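Local structure of protein Kinase A (5J3U) at residues Leu21-Thr32 / Phe119-Arg130. The protein binds cyclic AMP through tandem cyclic nucleotide-binding domains and, as in related regulatory subunits, probably inhibits the kinase catalytic subunit until the nucleotide binds. Sequence-based numbering, arbitrary orientation.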
loop_
_atom_site.group_PDB
_atom_site.type_symbol
_atom_site.label_atom_id
_atom_site.label_comp_id
_atom_site.label_asym_id
_atom_site.label_seq_id
_atom_site.Cartn_x
_atom_site.Cartn_y
_atom_site.Cartn_z
ATOM N N LEU A 21 -5.337 -3.497 3.257
ATOM C CA LEU A 21 -6.013 -4.750 3.628
ATOM C C LEU A 21 -6.797 -5.377 2.486
ATOM O O LEU A 21 -7.138 -6.528 2.574
ATOM C CB LEU A 21 -6.946 -4.604 4.825
ATOM C CG LEU A 21 -6.280 -4.304 6.160
ATOM C CD1 LEU A 21 -7.374 -4.303 7.203
ATOM C CD2 LEU A 21 -5.136 -5.266 6.524
ATOM N N PHE A 22 -7.117 -4.602 1.459
ATOM C CA PHE A 22 -7.924 -5.093 0.324
ATOM C C PHE A 22 -7.148 -5.391 -0.927
ATOM O O PHE A 22 -7.691 -5.945 -1.855
ATOM C CB PHE A 22 -9.041 -4.099 0.000
ATOM C CG PHE A 22 -9.910 -3.821 1.158
ATOM C CD1 PHE A 22 -9.599 -2.812 2.027
ATOM C CD2 PHE A 22 -11.063 -4.575 1.395
ATOM C CE1 PHE A 22 -10.425 -2.535 3.123
ATOM C CE2 PHE A 22 -11.853 -4.348 2.501
ATOM C CZ PHE A 22 -11.539 -3.326 3.362
ATOM N N ASN A 23 -5.854 -5.043 -0.961
ATOM C CA ASN A 23 -5.097 -5.057 -2.205
ATOM C C ASN A 23 -4.916 -6.434 -2.811
ATOM O O ASN A 23 -4.754 -6.521 -3.992
ATOM C CB ASN A 23 -3.711 -4.398 -1.917
ATOM C CG ASN A 23 -2.809 -4.352 -3.112
ATOM O OD1 ASN A 23 -1.901 -5.161 -3.247
ATOM N ND2 ASN A 23 -3.057 -3.418 -3.995
ATOM N N SER A 24 -4.949 -7.485 -2.010
ATOM C CA SER A 24 -4.779 -8.848 -2.489
ATOM C C SER A 24 -6.083 -9.493 -2.989
ATOM O O SER A 24 -6.009 -10.611 -3.563
ATOM C CB SER A 24 -4.193 -9.754 -1.413
ATOM O OG SER A 24 -5.135 -10.129 -0.452
ATOM N N LEU A 25 -7.223 -8.824 -2.861
ATOM C CA LEU A 25 -8.469 -9.450 -3.289
ATOM C C LEU A 25 -8.558 -9.588 -4.798
ATOM O O LEU A 25 -8.230 -8.635 -5.540
ATOM C CB LEU A 25 -9.690 -8.713 -2.739
ATOM C CG LEU A 25 -9.796 -8.774 -1.208
ATOM C CD1 LEU A 25 -10.998 -7.926 -0.776
ATOM C CD2 LEU A 25 -9.918 -10.178 -0.607
ATOM N N ASP A 26 -9.038 -10.738 -5.254
ATOM C CA ASP A 26 -9.464 -10.847 -6.681
ATOM C C ASP A 26 -10.674 -9.940 -6.992
ATOM O O ASP A 26 -11.302 -9.393 -6.071
ATOM C CB ASP A 26 -9.628 -12.270 -7.163
ATOM C CG ASP A 26 -10.811 -12.973 -6.604
ATOM O OD1 ASP A 26 -11.868 -12.350 -6.374
ATOM O OD2 ASP A 26 -10.665 -14.207 -6.386
ATOM N N GLU A 27 -10.907 -9.691 -8.278
ATOM C CA GLU A 27 -11.792 -8.625 -8.688
ATOM C C GLU A 27 -13.240 -8.905 -8.280
ATOM O O GLU A 27 -13.967 -7.969 -7.874
ATOM C CB GLU A 27 -11.656 -8.284 -10.162
ATOM C CG GLU A 27 -12.204 -9.340 -11.068
ATOM C CD GLU A 27 -12.064 -9.017 -12.531
ATOM O OE1 GLU A 27 -11.423 -8.004 -12.874
ATOM O OE2 GLU A 27 -12.611 -9.793 -13.317
ATOM N N LYS A 28 -13.614 -10.186 -8.267
ATOM C CA LYS A 28 -14.948 -10.502 -7.799
ATOM C C LYS A 28 -15.144 -10.317 -6.305
ATOM O O LYS A 28 -16.192 -9.821 -5.912
ATOM C CB LYS A 28 -15.388 -11.877 -8.269
ATOM C CG LYS A 28 -15.597 -11.938 -9.788
ATOM C CD LYS A 28 -16.589 -13.045 -10.127
ATOM C CE LYS A 28 -16.765 -13.290 -11.621
ATOM N NZ LYS A 28 -17.987 -14.164 -11.858
ATOM N N ASP A 29 -14.158 -10.696 -5.508
ATOM C CA ASP A 29 -14.167 -10.456 -4.024
ATOM C C ASP A 29 -14.172 -9.004 -3.692
ATOM O O ASP A 29 -14.887 -8.557 -2.779
ATOM C CB ASP A 29 -13.018 -11.111 -3.303
ATOM C CG ASP A 29 -13.234 -12.566 -3.012
ATOM O OD1 ASP A 29 -14.392 -13.065 -3.082
ATOM O OD2 ASP A 29 -12.245 -13.249 -2.687
ATOM N N LEU A 30 -13.414 -8.222 -4.464
ATOM C CA LEU A 30 -13.439 -6.808 -4.285
ATOM C C LEU A 30 -14.855 -6.262 -4.648
ATOM O O LEU A 30 -15.404 -5.432 -3.919
ATOM C CB LEU A 30 -12.336 -6.117 -5.083
ATOM C CG LEU A 30 -11.960 -4.705 -4.609
ATOM C CD1 LEU A 30 -11.148 -4.777 -3.338
ATOM C CD2 LEU A 30 -11.174 -3.953 -5.660
ATOM N N ASN A 31 -15.440 -6.770 -5.737
ATOM C CA ASN A 31 -16.822 -6.401 -6.088
ATOM C C ASN A 31 -17.859 -6.721 -4.979
ATOM O O ASN A 31 -18.744 -5.914 -4.711
ATOM C CB ASN A 31 -17.219 -6.968 -7.436
ATOM C CG ASN A 31 -18.579 -6.508 -7.866
ATOM O OD1 ASN A 31 -19.573 -7.256 -7.768
ATOM N ND2 ASN A 31 -18.654 -5.276 -8.313
ATOM N N THR A 32 -17.748 -7.866 -4.356
ATOM C CA THR A 32 -18.571 -8.240 -3.208
ATOM C C THR A 32 -18.421 -7.327 -1.992
ATOM O O THR A 32 -19.391 -6.881 -1.408
ATOM C CB THR A 32 -18.218 -9.656 -2.851
ATOM O OG1 THR A 32 -18.572 -10.457 -3.960
ATOM C CG2 THR A 32 -18.905 -10.194 -1.594
ATOM N N PHE A 119 -16.404 -8.255 6.338
ATOM C CA PHE A 119 -14.955 -8.253 6.523
ATOM C C PHE A 119 -14.411 -9.638 6.917
ATOM O O PHE A 119 -13.442 -10.147 6.316
ATOM C CB PHE A 119 -14.559 -7.195 7.526
ATOM C CG PHE A 119 -13.089 -7.146 7.763
ATOM C CD1 PHE A 119 -12.257 -6.482 6.858
ATOM C CD2 PHE A 119 -12.541 -7.768 8.864
ATOM C CE1 PHE A 119 -10.874 -6.415 7.079
ATOM C CE2 PHE A 119 -11.151 -7.730 9.076
ATOM C CZ PHE A 119 -10.349 -7.052 8.189
ATOM N N ASN A 120 -15.045 -10.259 7.900
ATOM C CA ASN A 120 -14.668 -11.608 8.320
ATOM C C ASN A 120 -14.794 -12.625 7.258
ATOM O O ASN A 120 -13.897 -13.431 7.089
ATOM C CB ASN A 120 -15.446 -12.087 9.574
ATOM C CG ASN A 120 -14.961 -11.414 10.838
ATOM O OD1 ASN A 120 -13.918 -10.740 10.840
ATOM N ND2 ASN A 120 -15.726 -11.549 11.905
ATOM N N ALA A 121 -15.887 -12.588 6.505
ATOM C CA ALA A 121 -16.117 -13.585 5.450
ATOM C C ALA A 121 -15.182 -13.468 4.228
ATOM O O ALA A 121 -14.726 -14.467 3.714
ATOM C CB ALA A 121 -17.565 -13.474 4.980
ATOM N N ILE A 122 -14.918 -12.250 3.759
ATOM C CA ILE A 122 -14.272 -12.021 2.452
ATOM C C ILE A 122 -12.814 -11.561 2.564
ATOM O O ILE A 122 -11.997 -11.966 1.730
ATOM C CB ILE A 122 -15.014 -10.958 1.640
ATOM C CG1 ILE A 122 -16.516 -11.298 1.509
ATOM C CG2 ILE A 122 -14.355 -10.715 0.267
ATOM C CD1 ILE A 122 -16.795 -12.536 0.663
ATOM N N VAL A 123 -12.512 -10.732 3.570
ATOM C CA VAL A 123 -11.240 -10.010 3.650
ATOM C C VAL A 123 -10.200 -10.521 4.650
ATOM O O VAL A 123 -9.030 -10.537 4.341
ATOM C CB VAL A 123 -11.444 -8.534 3.992
ATOM C CG1 VAL A 123 -10.167 -7.733 3.676
ATOM C CG2 VAL A 123 -12.578 -7.934 3.201
ATOM N N LYS A 124 -10.641 -10.906 5.838
ATOM C CA LYS A 124 -9.765 -11.013 7.027
ATOM C C LYS A 124 -8.655 -12.070 6.824
ATOM O O LYS A 124 -7.480 -11.768 6.996
ATOM C CB LYS A 124 -10.580 -11.310 8.272
ATOM C CG LYS A 124 -9.732 -11.381 9.528
ATOM C CD LYS A 124 -10.555 -11.596 10.785
ATOM C CE LYS A 124 -9.606 -11.824 11.953
ATOM N NZ LYS A 124 -10.269 -11.431 13.224
ATOM N N ASP A 125 -9.054 -13.275 6.449
ATOM C CA ASP A 125 -8.100 -14.358 6.171
ATOM C C ASP A 125 -7.151 -14.023 5.028
ATOM O O ASP A 125 -5.939 -14.246 5.177
ATOM C CB ASP A 125 -8.849 -15.686 5.933
ATOM C CG ASP A 125 -9.533 -16.225 7.228
ATOM O OD1 ASP A 125 -9.264 -15.709 8.334
ATOM O OD2 ASP A 125 -10.369 -17.167 7.142
ATOM N N ALA A 126 -7.665 -13.477 3.923
ATOM C CA ALA A 126 -6.847 -13.133 2.781
ATOM C C ALA A 126 -5.795 -12.100 3.168
ATOM O O ALA A 126 -4.623 -12.193 2.772
ATOM C CB ALA A 126 -7.685 -12.583 1.649
ATOM N N ALA A 127 -6.224 -11.113 3.923
ATOM C CA ALA A 127 -5.348 -9.988 4.349
ATOM C C ALA A 127 -4.221 -10.480 5.251
ATOM O O ALA A 127 -3.026 -10.115 5.027
ATOM C CB ALA A 127 -6.155 -8.954 5.074
ATOM N N THR A 128 -4.586 -11.306 6.256
ATOM C CA THR A 128 -3.595 -11.769 7.215
ATOM C C THR A 128 -2.652 -12.762 6.569
ATOM O O THR A 128 -1.449 -12.735 6.854
ATOM C CB THR A 128 -4.170 -12.322 8.528
ATOM O OG1 THR A 128 -4.883 -13.503 8.273
ATOM C CG2 THR A 128 -5.115 -11.303 9.243
ATOM N N LYS A 129 -3.162 -13.574 5.657
ATOM C CA LYS A 129 -2.288 -14.437 4.895
ATOM C C LYS A 129 -1.312 -13.675 3.996
ATOM O O LYS A 129 -0.116 -14.046 3.903
ATOM C CB LYS A 129 -3.101 -15.391 4.051
ATOM C CG LYS A 129 -2.224 -16.443 3.431
ATOM C CD LYS A 129 -3.003 -17.589 2.789
ATOM C CE LYS A 129 -2.044 -18.390 1.904
ATOM N NZ LYS A 129 -2.786 -19.490 1.241
ATOM N N ARG A 130 -1.822 -12.652 3.320
ATOM C CA ARG A 130 -0.967 -11.863 2.455
ATOM C C ARG A 130 0.201 -11.255 3.238
ATOM O O ARG A 130 1.335 -11.272 2.782
ATOM C CB ARG A 130 -1.754 -10.780 1.722
ATOM C CG ARG A 130 -0.960 -10.150 0.590
ATOM C CD ARG A 130 -0.765 -11.275 -0.423
ATOM N NE ARG A 130 0.052 -11.029 -1.588
ATOM C CZ ARG A 130 1.368 -11.259 -1.699
ATOM N NH1 ARG A 130 2.116 -11.626 -0.658
ATOM N NH2 ARG A 130 1.937 -11.062 -2.872
HETATM O O HOH W 1 -12.257 -14.052 -0.050
#
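D29 OD2 and I122 O share one water, which donates to both and lies 2.8 Å from each; with no direct hydrogen bond across, it is the polar link between the segments. Helix 116-138 is kinked here, the N of D125 and A126 making no bond to the turn before, consistent with I122 O turning to the water; V123 N and K124 N reach F119 O from opposite faces of its plane in a pi-type turn. D26 caps helix 27-36, its OD1 accepting from D29 N at 3.0 Å, almost straight (167°). I122 CG2, anti to its backbone N, lies 3.8 Å from D29 CB, while I122 CD1 packs 3.9 Å from T32 CG2. L25 CD2 rests against both I122 O and A126 CB, 4.0 Å from the latter. V123 sets both methyls near the F22 ring, CG2 approaching F22 CE2 obliquely at 3.7 Å; V33 of helix 27-36 touches F22, L25, I122 and V123. L21, with CG beside its backbone N (chi1 -67°), forks: CD1 approaches F119 CE1 and CZ obliquely and CD2 lies 4.1 Å from A127 CB. L94, from the short helix 91-95 of the cyclic AMP pocket, touches both L21 and F119. S24 lies by the aliphatic part of R130, modelled in two conformers, whose guanidinium pairs with E184. Helix 6-18, the turn at F22-L25 and helix 27-36 together correspond to the N3A motif of PKA regulatory subunits. Its grip on helix 116-138 is mostly apolar, consistent with an interface that could shift when the nucleotide binds or leaves.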